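Local coordinates for protein PTS system, IIabc component (Clostridium difficile, PDB 3IPJ) that probably serves as the cytoplasmic IIB phosphotransfer domain of a larger sugar-transporting phosphotransferase protein, passing phosphate to the incoming sugar through a phosphocysteine, at residues Tyr6-Ala10 against Lys74-Val79; Ile42-Val47 against Gln62-Ile66. One frame throughout, in Å; residues are numbered along the deposited sequence.

Overall arrangement
Contact 1 joins two helices, 5-17 and 71-79, near the chain ends of the fold, whereas contact 2 sets the loop and short helix around 42-47 against strand 62-66 of the antiparallel sheet. The two lie on opposite sides of the chain's centre, about 15 Å between their centres, and the segments of contact 2 both fall in the chain between those of contact 1. Contact 1 is partly buried: alanine, isoleucine and valine pack inside, while further out a lysine lies over a tyrosine ring, and an asparagine and a glutamate meet by a weak hydrogen bond and a water. Contact 2 is buried, and its chemistry gathers on one tyrosine, whose hydroxyl is hydrogen-bonded to an aspartate amid aliphatic side chains.

Contact 1: Tyr6-Ala10 against Lys74-Val79; sequences YNKIA and KVYAEV
Glu78 OE1 bonds directly to Asn7 near the start of helix 5-17, accepting a weak hydrogen bond from Asn7 ND2 at 3.1 Å, bent to 131° at the hydrogen, with the amide and carboxylate planes nearly perpendicular. The other oxygen, OE2, is linked only weakly, through a water that accepts from Asn7 N at 2.8 Å and donates to the carboxylate. A bend at chi2 (-56°) turns the carboxylate across the Asn7 side chain, while Glu78 CG presses on the backbone, 3.4 Å from Asn7 N. Lys81, further along the chain, forms a long, weak ion pair with OE1.

Next to this polar border, Tyr6 and Lys74 run side by side in the same direction. Lys74 CB sits over the centre of the tyrosine ring in a CH-pi contact, 3.7 Å from the centroid, and CD, further out, lies against CZ at the phenol end. Val75 CG2 instead approaches the ring at its edge, 3.8 Å from Tyr6 CD1, and also touches Ile9 CG2. Deeper still, the small Ala10 allows close packing: its CB rests 3.8 Å from Val79 CG2 and also touches Glu78 CB. Val75 and Val79 continue inward to Leu32 and Ile25 of the sheet.

The local helix axes approach to 8.2 Å and cross at -69°. This is steep helix-on-helix packing with an apolar inner side and a polar outer border, joining the first and last helices of the EIIB domain over its antiparallel sheet.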
ATOM      1  N   TYR A   6       9.543   7.074  -3.494  1.00 10.54           N
ATOM      2  CA  TYR A   6       8.576   6.284  -2.684  1.00 11.69           C
ATOM      3  C   TYR A   6       7.169   6.821  -2.726  1.00 12.71           C
ATOM      4  O   TYR A   6       6.167   6.075  -2.606  1.00 12.28           O
ATOM      5  CB  TYR A   6       9.043   6.111  -1.242  1.00 13.74           C
ATOM      6  CG  TYR A   6      10.380   5.411  -1.252  1.00 13.22           C
ATOM      7  CD1 TYR A   6      10.500   4.044  -1.583  1.00 12.53           C
ATOM      8  CD2 TYR A   6      11.544   6.138  -0.998  1.00 13.37           C
ATOM      9  CE1 TYR A   6      11.730   3.455  -1.629  1.00 12.62           C
ATOM     10  CE2 TYR A   6      12.780   5.538  -1.058  1.00 13.60           C
ATOM     11  CZ  TYR A   6      12.860   4.210  -1.361  1.00 11.88           C
ATOM     12  OH  TYR A   6      14.108   3.682  -1.453  1.00 11.40           O
ATOM     13  N   ASN A   7       7.089   8.132  -2.896  1.00 13.98           N
ATOM     14  CA  ASN A   7       5.795   8.782  -3.101  1.00 14.67           C
ATOM     15  C   ASN A   7       5.215   8.498  -4.506  1.00 14.10           C
ATOM     16  O   ASN A   7       3.996   8.350  -4.614  1.00 14.96           O
ATOM     17  CB  ASN A   7       5.932  10.258  -2.792  1.00 18.73           C
ATOM     18  CG  ASN A   7       4.621  10.971  -2.821  1.00 23.74           C
ATOM     19  OD1 ASN A   7       4.327  11.641  -3.809  1.00 19.15           O
ATOM     20  ND2 ASN A   7       3.808  10.844  -1.731  1.00 29.54           N
ATOM     21  N   LYS A   8       6.058   8.347  -5.541  1.00 11.87           N
ATOM     22  CA  LYS A   8       5.594   7.921  -6.898  1.00 12.15           C
ATOM     23  C   LYS A   8       5.000   6.493  -6.879  1.00 11.83           C
ATOM     24  O   LYS A   8       3.913   6.264  -7.364  1.00 12.37           O
ATOM     25  CB  LYS A   8       6.712   7.971  -7.942  1.00 14.38           C
ATOM     26  CG  LYS A   8       7.318   9.333  -8.073  1.00 14.60           C
ATOM     27  CD  LYS A   8       8.557   9.320  -8.964  1.00 18.30           C
ATOM     28  CE  LYS A   8       8.322   8.525 -10.220  1.00 22.44           C
ATOM     29  NZ  LYS A   8       7.678   9.365 -11.298  1.00 27.79           N
ATOM     30  N   ILE A   9       5.734   5.535  -6.311  1.00 13.42           N
ATOM     31  CA  ILE A   9       5.177   4.210  -6.086  1.00  9.52           C
ATOM     32  C   ILE A   9       3.833   4.278  -5.300  1.00  9.62           C
ATOM     33  O   ILE A   9       2.845   3.706  -5.721  1.00 11.49           O
ATOM     34  CB  ILE A   9       6.212   3.294  -5.329  1.00 10.41           C
ATOM     35  CG1 ILE A   9       7.532   3.160  -6.164  1.00  9.51           C
ATOM     36  CG2 ILE A   9       5.565   1.928  -4.926  1.00 11.39           C
ATOM     37  CD1 ILE A   9       8.801   2.632  -5.382  1.00 10.36           C
ATOM     38  N   ALA A  10       3.789   4.975  -4.169  1.00  9.64           N
ATOM     39  CA  ALA A  10       2.542   5.072  -3.392  1.00 10.94           C
ATOM     40  C   ALA A  10       1.449   5.577  -4.288  1.00 11.13           C
ATOM     41  O   ALA A  10       0.337   5.039  -4.290  1.00 10.50           O
ATOM     42  CB  ALA A  10       2.699   6.030  -2.218  1.00 13.49           C
ATOM     43  N   LYS A  74       9.104   2.997   3.737  1.00 10.99           N
ATOM     44  CA  LYS A  74       9.272   4.273   3.050  1.00  9.19           C
ATOM     45  C   LYS A  74       8.040   4.552   2.194  1.00  9.67           C
ATOM     46  O   LYS A  74       7.589   5.699   2.083  1.00 11.18           O
ATOM     47  CB  LYS A  74      10.538   4.251   2.199  1.00 10.26           C
ATOM     48  CG  LYS A  74      11.767   4.026   3.111  1.00 12.10           C
ATOM     49  CD  LYS A  74      13.122   3.752   2.322  1.00 12.00           C
ATOM     50  CE  LYS A  74      14.276   3.258   3.297  1.00 10.83           C
ATOM     51  NZ  LYS A  74      15.021   4.296   4.038  1.00 11.86           N
ATOM     52  N   VAL A  75       7.467   3.488   1.619  1.00 11.86           N
ATOM     53  CA  VAL A  75       6.206   3.639   0.843  1.00  9.66           C
ATOM     54  C   VAL A  75       5.051   3.862   1.815  1.00 11.00           C
ATOM     55  O   VAL A  75       4.165   4.726   1.588  1.00 11.43           O
ATOM     56  CB  VAL A  75       5.944   2.444  -0.076  1.00  9.56           C
ATOM     57  CG1 VAL A  75       4.509   2.476  -0.703  1.00  8.58           C
ATOM     58  CG2 VAL A  75       7.061   2.423  -1.142  1.00  9.79           C
ATOM     59  N   TYR A  76       5.087   3.146   2.931  1.00 10.62           N
ATOM     60  CA  TYR A  76       4.012   3.330   3.893  1.00  9.95           C
ATOM     61  C   TYR A  76       3.982   4.814   4.391  1.00 10.08           C
ATOM     62  O   TYR A  76       2.923   5.422   4.524  1.00 10.21           O
ATOM     63  CB  TYR A  76       4.186   2.299   5.008  1.00 12.62           C
ATOM     64  CG  TYR A  76       3.030   2.327   5.926  1.00 12.21           C
ATOM     65  CD1 TYR A  76       1.788   1.844   5.522  1.00 13.33           C
ATOM     66  CD2 TYR A  76       3.154   2.845   7.218  1.00 14.99           C
ATOM     67  CE1 TYR A  76       0.664   1.878   6.394  1.00 15.98           C
ATOM     68  CE2 TYR A  76       2.027   2.884   8.076  1.00 17.72           C
ATOM     69  CZ  TYR A  76       0.816   2.390   7.628  1.00 18.20           C
ATOM     70  OH  TYR A  76      -0.245   2.430   8.419  1.00 25.63           O
ATOM     71  N   ALA A  77       5.156   5.382   4.677  1.00 11.74           N
ATOM     72  CA  ALA A  77       5.280   6.753   5.169  1.00 11.87           C
ATOM     73  C   ALA A  77       4.712   7.828   4.165  1.00 16.56           C
ATOM     74  O   ALA A  77       4.182   8.904   4.558  1.00 15.24           O
ATOM     75  CB  ALA A  77       6.758   7.037   5.537  1.00 15.12           C
ATOM     76  N   GLU A  78       4.799   7.530   2.867  1.00 14.26           N
ATOM     77  CA  GLU A  78       4.174   8.372   1.871  1.00 13.67           C
ATOM     78  C   GLU A  78       2.652   8.209   1.955  1.00 14.17           C
ATOM     79  O   GLU A  78       1.945   9.182   2.056  1.00 15.24           O
ATOM     80  CB  GLU A  78       4.710   8.006   0.497  1.00 13.87           C
ATOM     81  CG  GLU A  78       6.192   8.260   0.430  1.00 13.35           C
ATOM     82  CD  GLU A  78       6.573   9.708   0.783  1.00 17.99           C
ATOM     83  OE1 GLU A  78       5.721  10.634   0.644  1.00 15.97           O
ATOM     84  OE2 GLU A  78       7.771   9.932   1.141  1.00 18.07           O
ATOM     85  N   VAL A  79       2.153   6.972   1.937  1.00 14.42           N
ATOM     86  CA  VAL A  79       0.693   6.759   2.011  1.00 15.43           C
ATOM     87  C   VAL A  79       0.078   7.399   3.267  1.00 17.83           C
ATOM     88  O   VAL A  79      -1.049   7.949   3.223  1.00 15.67           O
ATOM     89  CB  VAL A  79       0.354   5.256   2.067  1.00 16.06           C
ATOM     90  CG1 VAL A  79      -1.117   5.076   2.475  1.00 15.73           C
ATOM     91  CG2 VAL A  79       0.793   4.503   0.724  1.00 12.43           C
TER
HETATM   92  O   HOH W   1       9.385   9.224  -1.643  1.00 14.43           O

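Contact 2: Ile42-Val47 against Gln62-Ile66; sequences INDKKV and QYQII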
ATOM      1  N   ILE A  42      -9.127  -4.488  -9.523  1.00 12.52           N
ATOM      2  CA  ILE A  42      -7.711  -4.147  -9.379  1.00 11.14           C
ATOM      3  C   ILE A  42      -6.945  -4.968 -10.453  1.00 12.09           C
ATOM      4  O   ILE A  42      -7.003  -6.214 -10.468  1.00 11.44           O
ATOM      5  CB  ILE A  42      -7.161  -4.503  -7.943  1.00 12.45           C
ATOM      6  CG1 ILE A  42      -7.920  -3.771  -6.827  1.00 12.32           C
ATOM      7  CG2 ILE A  42      -5.653  -4.128  -7.815  1.00 11.42           C
ATOM      8  CD1 ILE A  42      -7.373  -4.140  -5.446  1.00 10.57           C
ATOM      9  N   ASN A  43      -6.225  -4.252 -11.336  1.00 11.57           N
ATOM     10  CA  ASN A  43      -5.497  -4.854 -12.413  1.00 10.17           C
ATOM     11  C   ASN A  43      -4.126  -5.324 -11.868  1.00  9.51           C
ATOM     12  O   ASN A  43      -3.169  -4.515 -11.745  1.00  9.69           O
ATOM     13  CB  ASN A  43      -5.303  -3.798 -13.520  1.00 14.30           C
ATOM     14  CG  ASN A  43      -4.596  -4.353 -14.749  1.00 16.15           C
ATOM     15  OD1 ASN A  43      -4.023  -5.451 -14.710  1.00 16.39           O
ATOM     16  ND2 ASN A  43      -4.645  -3.600 -15.854  1.00 19.34           N
ATOM     17  N   ASP A  44      -4.029  -6.600 -11.502  1.00  9.31           N
ATOM     18  CA  ASP A  44      -2.829  -7.074 -10.812  1.00 12.48           C
ATOM     19  C   ASP A  44      -1.607  -6.824 -11.669  1.00 10.60           C
ATOM     20  O   ASP A  44      -0.534  -6.522 -11.156  1.00 12.57           O
ATOM     21  CB  ASP A  44      -2.883  -8.585 -10.501  1.00 14.83           C
ATOM     22  CG  ASP A  44      -4.019  -8.998  -9.530  1.00 15.53           C
ATOM     23  OD1 ASP A  44      -4.769  -8.126  -8.996  1.00 15.35           O
ATOM     24  OD2 ASP A  44      -4.149 -10.249  -9.294  1.00 18.51           O
ATOM     25  N   LYS A  45      -1.751  -7.020 -12.979  1.00 11.71           N
ATOM     26  CA  LYS A  45      -0.594  -6.924 -13.892  1.00 11.69           C
ATOM     27  C   LYS A  45       0.002  -5.524 -13.875  1.00 11.05           C
ATOM     28  O   LYS A  45       1.209  -5.368 -14.044  1.00 10.63           O
ATOM     29  CB  LYS A  45      -0.981  -7.290 -15.331  1.00 11.77           C
ATOM     30  CG  LYS A  45      -1.502  -8.720 -15.459  1.00 13.73           C
ATOM     31  CD  LYS A  45      -0.702  -9.806 -14.633  1.00 14.04           C
ATOM     32  CE  LYS A  45       0.609 -10.165 -15.366  1.00 13.12           C
ATOM     33  NZ  LYS A  45       1.303 -11.302 -14.707  1.00 14.07           N
ATOM     34  N   LYS A  46      -0.859  -4.515 -13.709  1.00 10.99           N
ATOM     35  CA  LYS A  46      -0.380  -3.149 -13.635  1.00 11.72           C
ATOM     36  C   LYS A  46       0.274  -2.897 -12.295  1.00 10.96           C
ATOM     37  O   LYS A  46       1.252  -2.142 -12.214  1.00 10.15           O
ATOM     38  CB  LYS A  46      -1.510  -2.122 -13.800  1.00 13.16           C
ATOM     39  CG  LYS A  46      -1.626  -1.515 -15.135  1.00 20.95           C
ATOM     40  CD  LYS A  46      -3.050  -1.015 -15.261  1.00 31.94           C
ATOM     41  CE  LYS A  46      -3.335  -0.272 -16.589  1.00 39.43           C
ATOM     42  NZ  LYS A  46      -4.702   0.397 -16.673  1.00 39.85           N
ATOM     43  N   VAL A  47      -0.277  -3.486 -11.230  1.00  9.82           N
ATOM     44  CA  VAL A  47       0.399  -3.376  -9.962  1.00 10.90           C
ATOM     45  C   VAL A  47       1.794  -3.980  -9.988  1.00  9.49           C
ATOM     46  O   VAL A  47       2.730  -3.382  -9.492  1.00 10.90           O
ATOM     47  CB  VAL A  47      -0.401  -3.992  -8.796  1.00 12.59           C
ATOM     48  CG1 VAL A  47       0.396  -3.783  -7.515  1.00  9.51           C
ATOM     49  CG2 VAL A  47      -1.819  -3.302  -8.695  1.00 10.32           C
ATOM     50  N   GLN A  62      -7.354  -9.002   1.968  1.00 12.07           N
ATOM     51  CA  GLN A  62      -6.104  -8.220   1.916  1.00 13.33           C
ATOM     52  C   GLN A  62      -5.443  -8.324   0.542  1.00 11.73           C
ATOM     53  O   GLN A  62      -5.036  -9.422   0.108  1.00  9.51           O
ATOM     54  CB  GLN A  62      -5.086  -8.739   2.943  1.00 15.77           C
ATOM     55  CG  GLN A  62      -5.406  -8.381   4.380  1.00 16.06           C
ATOM     56  CD  GLN A  62      -4.290  -8.828   5.324  1.00 15.07           C
ATOM     57  OE1 GLN A  62      -4.530  -9.533   6.350  1.00 14.84           O
ATOM     58  NE2 GLN A  62      -3.090  -8.437   5.002  1.00 12.20           N
ATOM     59  N   TYR A  63      -5.288  -7.160  -0.099  1.00  8.39           N
ATOM     60  CA  TYR A  63      -4.464  -7.026  -1.305  1.00  8.43           C
ATOM     61  C   TYR A  63      -2.993  -6.697  -0.881  1.00 10.12           C
ATOM     62  O   TYR A  63      -2.729  -5.626  -0.364  1.00  9.86           O
ATOM     63  CB  TYR A  63      -5.053  -5.906  -2.167  1.00  8.29           C
ATOM     64  CG  TYR A  63      -4.582  -5.974  -3.595  1.00 10.84           C
ATOM     65  CD1 TYR A  63      -5.210  -6.814  -4.494  1.00 11.23           C
ATOM     66  CD2 TYR A  63      -3.472  -5.234  -4.032  1.00 11.60           C
ATOM     67  CE1 TYR A  63      -4.796  -6.896  -5.805  1.00 11.82           C
ATOM     68  CE2 TYR A  63      -3.011  -5.305  -5.338  1.00 11.11           C
ATOM     69  CZ  TYR A  63      -3.680  -6.134  -6.226  1.00 12.11           C
ATOM     70  OH  TYR A  63      -3.294  -6.211  -7.534  1.00 12.97           O
ATOM     71  N   GLN A  64      -2.045  -7.635  -1.090  1.00  9.73           N
ATOM     72  CA  GLN A  64      -0.736  -7.536  -0.492  1.00  9.24           C
ATOM     73  C   GLN A  64       0.259  -7.227  -1.629  1.00 10.66           C
ATOM     74  O   GLN A  64       0.266  -7.919  -2.663  1.00 10.54           O
ATOM     75  CB  GLN A  64      -0.407  -8.816   0.235  1.00  7.75           C
ATOM     76  CG  GLN A  64      -1.521  -9.161   1.206  1.00  8.33           C
ATOM     77  CD  GLN A  64      -1.215 -10.426   2.022  1.00 10.45           C
ATOM     78  OE1 GLN A  64      -0.094 -10.940   1.986  1.00 11.43           O
ATOM     79  NE2 GLN A  64      -2.221 -10.938   2.759  1.00 11.56           N
ATOM     80  N   ILE A  65       1.065  -6.176  -1.446  1.00  8.73           N
ATOM     81  CA  ILE A  65       2.034  -5.804  -2.437  1.00  8.99           C
ATOM     82  C   ILE A  65       3.373  -6.012  -1.806  1.00  9.78           C
ATOM     83  O   ILE A  65       3.685  -5.368  -0.798  1.00 10.64           O
ATOM     84  CB  ILE A  65       1.901  -4.335  -2.755  1.00  8.61           C
ATOM     85  CG1 ILE A  65       0.471  -4.095  -3.305  1.00 11.94           C
ATOM     86  CG2 ILE A  65       3.016  -3.867  -3.673  1.00 10.87           C
ATOM     87  CD1 ILE A  65      -0.413  -3.443  -2.320  1.00 14.48           C
ATOM     88  N   ILE A  66       4.162  -6.933  -2.366  1.00  9.11           N
ATOM     89  CA  ILE A  66       5.461  -7.246  -1.762  1.00  9.97           C
ATOM     90  C   ILE A  66       6.472  -6.186  -2.229  1.00  9.48           C
ATOM     91  O   ILE A  66       6.735  -6.062  -3.432  1.00  9.30           O
ATOM     92  CB  ILE A  66       6.009  -8.610  -2.147  1.00 10.67           C
ATOM     93  CG1 ILE A  66       4.922  -9.702  -2.060  1.00 11.22           C
ATOM     94  CG2 ILE A  66       7.228  -8.918  -1.263  1.00  8.87           C
ATOM     95  CD1 ILE A  66       5.382 -11.090  -2.651  1.00 11.37           C
TER
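Tyr63 OH donates a hydrogen bond to Asp44 OD1 at 2.8 Å, meeting the oxygen from above the carboxylate plane, 52° out of it. Relative to the tyrosine ring, the same oxygen lies at the edge and in its plane, while the carboxylate is turned 58° from the ring. Ile42 touches the ring with two branches: CD1 lies over one face in a CH-pi contact, 3.8 Å from the centroid, and CG2 packs tightly against the phenol end, 3.2 Å from Tyr63 CZ. An extended Ile42 chain (chi2 180°) carries CD1 back over the ring toward the strand, the isoleucine and tyrosine running antiparallel. Val47 faces the tyrosine head-on, its CG2 3.5 Å from Tyr63 OH, while its CG1 reaches Ile65 CG1 at 4.2 Å.

In the second shell, Asp44 OD2 forms a salt bridge with Arg39, which also touches Tyr63 and probably favours a charged carboxylate. Asn43, the N-cap of helix 44-48, accepts weak capping bonds on OD1 from Lys45 N and Lys46 N. The Ile42 side chain lies about 7 Å from that of Glu40, a zinc ligand in a crystal structure of this protein, though no zinc is bound to this chain here.

Backbone hydrogen bonds to Val34 and Leu32 hold Tyr63 and Ile65 in the EIIB sheet beside strand 31-36, and Val56 of strand 55-59 touches Asp44 and Val47. The tyrosine thus joins strand 62-66 to the short helix, whose Val47, with Ile42 before it, packs on Leu13, Ile16 and Ile17 of helix 5-17.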